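Blo t 1 allergen (Blomia tropicalis, PDB 5JT8) is a mite allergen of the papain-like cysteine protease family, carries an inhibitory propeptide, and probably cleaves peptide bonds once that segment is removed. Local coordinates at residues S184-T188 against V250-M254. Numbering follows the deposited sequence.
With NO3 (nitrate ion), chain G.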
loop_
_atom_site.group_PDB
_atom_site.type_symbol
_atom_site.label_atom_id
_atom_site.label_comp_id
_atom_site.label_asym_id
_atom_site.label_seq_id
_atom_site.Cartn_x
_atom_site.Cartn_y
_atom_site.Cartn_z
ATOM N N SER A 184 -8.221 -5.048 -8.855
ATOM C CA SER A 184 -8.242 -3.744 -8.225
ATOM C C SER A 184 -9.201 -3.840 -7.055
ATOM O O SER A 184 -10.023 -4.755 -7.002
ATOM C CB SER A 184 -8.702 -2.659 -9.190
ATOM O OG SER A 184 -10.094 -2.770 -9.433
ATOM N N GLY A 185 -9.115 -2.900 -6.119
ATOM C CA GLY A 185 -9.966 -2.963 -4.949
ATOM C C GLY A 185 -9.921 -1.735 -4.068
ATOM O O GLY A 185 -9.191 -0.781 -4.327
ATOM N N TYR A 186 -10.727 -1.775 -3.017
ATOM C CA TYR A 186 -10.935 -0.635 -2.149
ATOM C C TYR A 186 -10.715 -1.086 -0.734
ATOM O O TYR A 186 -11.312 -2.065 -0.309
ATOM C CB TYR A 186 -12.337 -0.075 -2.342
ATOM C CG TYR A 186 -12.626 0.202 -3.793
ATOM C CD1 TYR A 186 -12.131 1.346 -4.400
ATOM C CD2 TYR A 186 -13.367 -0.689 -4.569
ATOM C CE1 TYR A 186 -12.370 1.613 -5.734
ATOM C CE2 TYR A 186 -13.614 -0.429 -5.918
ATOM C CZ TYR A 186 -13.110 0.726 -6.490
ATOM O OH TYR A 186 -13.330 1.018 -7.817
ATOM N N SER A 187 -9.832 -0.401 -0.019
ATOM C CA SER A 187 -9.567 -0.759 1.363
ATOM C C SER A 187 -10.818 -0.498 2.207
ATOM O O SER A 187 -11.032 -1.158 3.207
ATOM C CB SER A 187 -8.354 0.024 1.928
ATOM O OG SER A 187 -7.104 -0.391 1.367
ATOM N N THR A 188 -11.638 0.477 1.821
ATOM C CA THR A 188 -12.867 0.750 2.572
ATOM C C THR A 188 -13.796 -0.465 2.506
ATOM O O THR A 188 -14.398 -0.859 3.503
ATOM C CB THR A 188 -13.621 1.992 2.046
ATOM O OG1 THR A 188 -13.755 1.889 0.629
ATOM C CG2 THR A 188 -12.856 3.280 2.399
ATOM N N VAL A 250 -2.932 4.512 9.078
ATOM C CA VAL A 250 -4.029 4.767 8.158
ATOM C C VAL A 250 -3.706 4.261 6.751
ATOM O O VAL A 250 -2.544 4.229 6.351
ATOM C CB VAL A 250 -4.362 6.275 8.104
ATOM C CG1 VAL A 250 -4.783 6.772 9.503
ATOM C CG2 VAL A 250 -3.179 7.077 7.580
ATOM N N VAL A 251 -4.738 3.835 6.030
ATOM C CA VAL A 251 -4.620 3.502 4.609
ATOM C C VAL A 251 -4.600 4.789 3.814
ATOM O O VAL A 251 -5.375 5.707 4.097
ATOM C CB VAL A 251 -5.797 2.637 4.100
ATOM C CG1 VAL A 251 -5.667 2.372 2.594
ATOM C CG2 VAL A 251 -5.877 1.338 4.864
ATOM N N ILE A 252 -3.701 4.867 2.840
ATOM C CA ILE A 252 -3.733 5.928 1.847
ATOM C C ILE A 252 -3.685 5.325 0.444
ATOM O O ILE A 252 -3.231 4.208 0.245
ATOM C CB ILE A 252 -2.551 6.928 1.993
ATOM C CG1 ILE A 252 -1.219 6.204 1.790
ATOM C CG2 ILE A 252 -2.554 7.603 3.359
ATOM C CD1 ILE A 252 -0.053 7.139 1.481
ATOM N N TYR A 253 -4.183 6.075 -0.524
ATOM C CA TYR A 253 -4.086 5.692 -1.923
ATOM C C TYR A 253 -3.198 6.669 -2.644
ATOM O O TYR A 253 -3.391 7.879 -2.537
ATOM C CB TYR A 253 -5.451 5.658 -2.581
ATOM C CG TYR A 253 -6.118 4.322 -2.476
ATOM C CD1 TYR A 253 -6.686 3.911 -1.286
ATOM C CD2 TYR A 253 -6.169 3.463 -3.567
ATOM C CE1 TYR A 253 -7.298 2.694 -1.184
ATOM C CE2 TYR A 253 -6.785 2.232 -3.471
ATOM C CZ TYR A 253 -7.351 1.852 -2.272
ATOM O OH TYR A 253 -7.969 0.630 -2.149
ATOM N N MET A 254 -2.218 6.152 -3.368
ATOM C CA MET A 254 -1.288 7.036 -4.028
ATOM C C MET A 254 -0.836 6.504 -5.385
ATOM O O MET A 254 -1.368 5.522 -5.900
ATOM C CB MET A 254 -0.092 7.309 -3.102
ATOM C CG MET A 254 0.352 6.125 -2.289
ATOM S SD MET A 254 1.377 5.056 -3.298
ATOM C CE MET A 254 2.600 6.255 -3.843
HETATM N N NO3 G . -10.216 3.061 -0.320
HETATM O O1 NO3 G . -9.549 2.511 0.602
HETATM O O2 NO3 G . -10.991 2.347 -1.005
HETATM O O3 NO3 G . -10.113 4.308 -0.547
#
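Gly185 O lies near the plane of the Tyr253 ring, at its edge, while Ser187 OG and Tyr186 CA approach the ring obliquely. Tyr253 is modelled in two conformers, and its contacts here are those of one; a nitrate ion is a doubtful neighbour of this copy, too close to its ring edge. Nitrate O2 sits in the plane of the Tyr186 ring, at its edge; the CB of that tyrosine leaves the backbone away from strand 250-254, its OH bonds to Asn93 N and its ring stacks edge-to-face with Tyr96. In the Tyr253 conformer given, the phenol bridges two backbone groups: OH donates to Gly185 O at 2.9 Å, tilted 31° from the carbonyl plane, and accepts a bent bond (136°) from Ser187 N at 3.0 Å. In the papain-like fold, segment 184-188, which leads into helix 187-196, and strand 250-254 face each other across the substrate cleft; by comparison with papain, Tyr253 probably lines the S2 pocket. Tyr186 is the N-cap, and Thr188 N makes weak bonds to nitrate O1 (3.2 Å) and O2 (3.4 Å); the ion probably comes from the crystallisation liquor, and the helix start may favour an anion there. Two residues earlier on the strand, Val251 CG1, anti to the backbone N (chi1 177°), packs against Ser187 OG at 3.3 Å and CB at 3.6 Å. That hydroxyl is bonded to Trp138 O, and Ala141 of helix 139-154 touches both Ser187 and Val251.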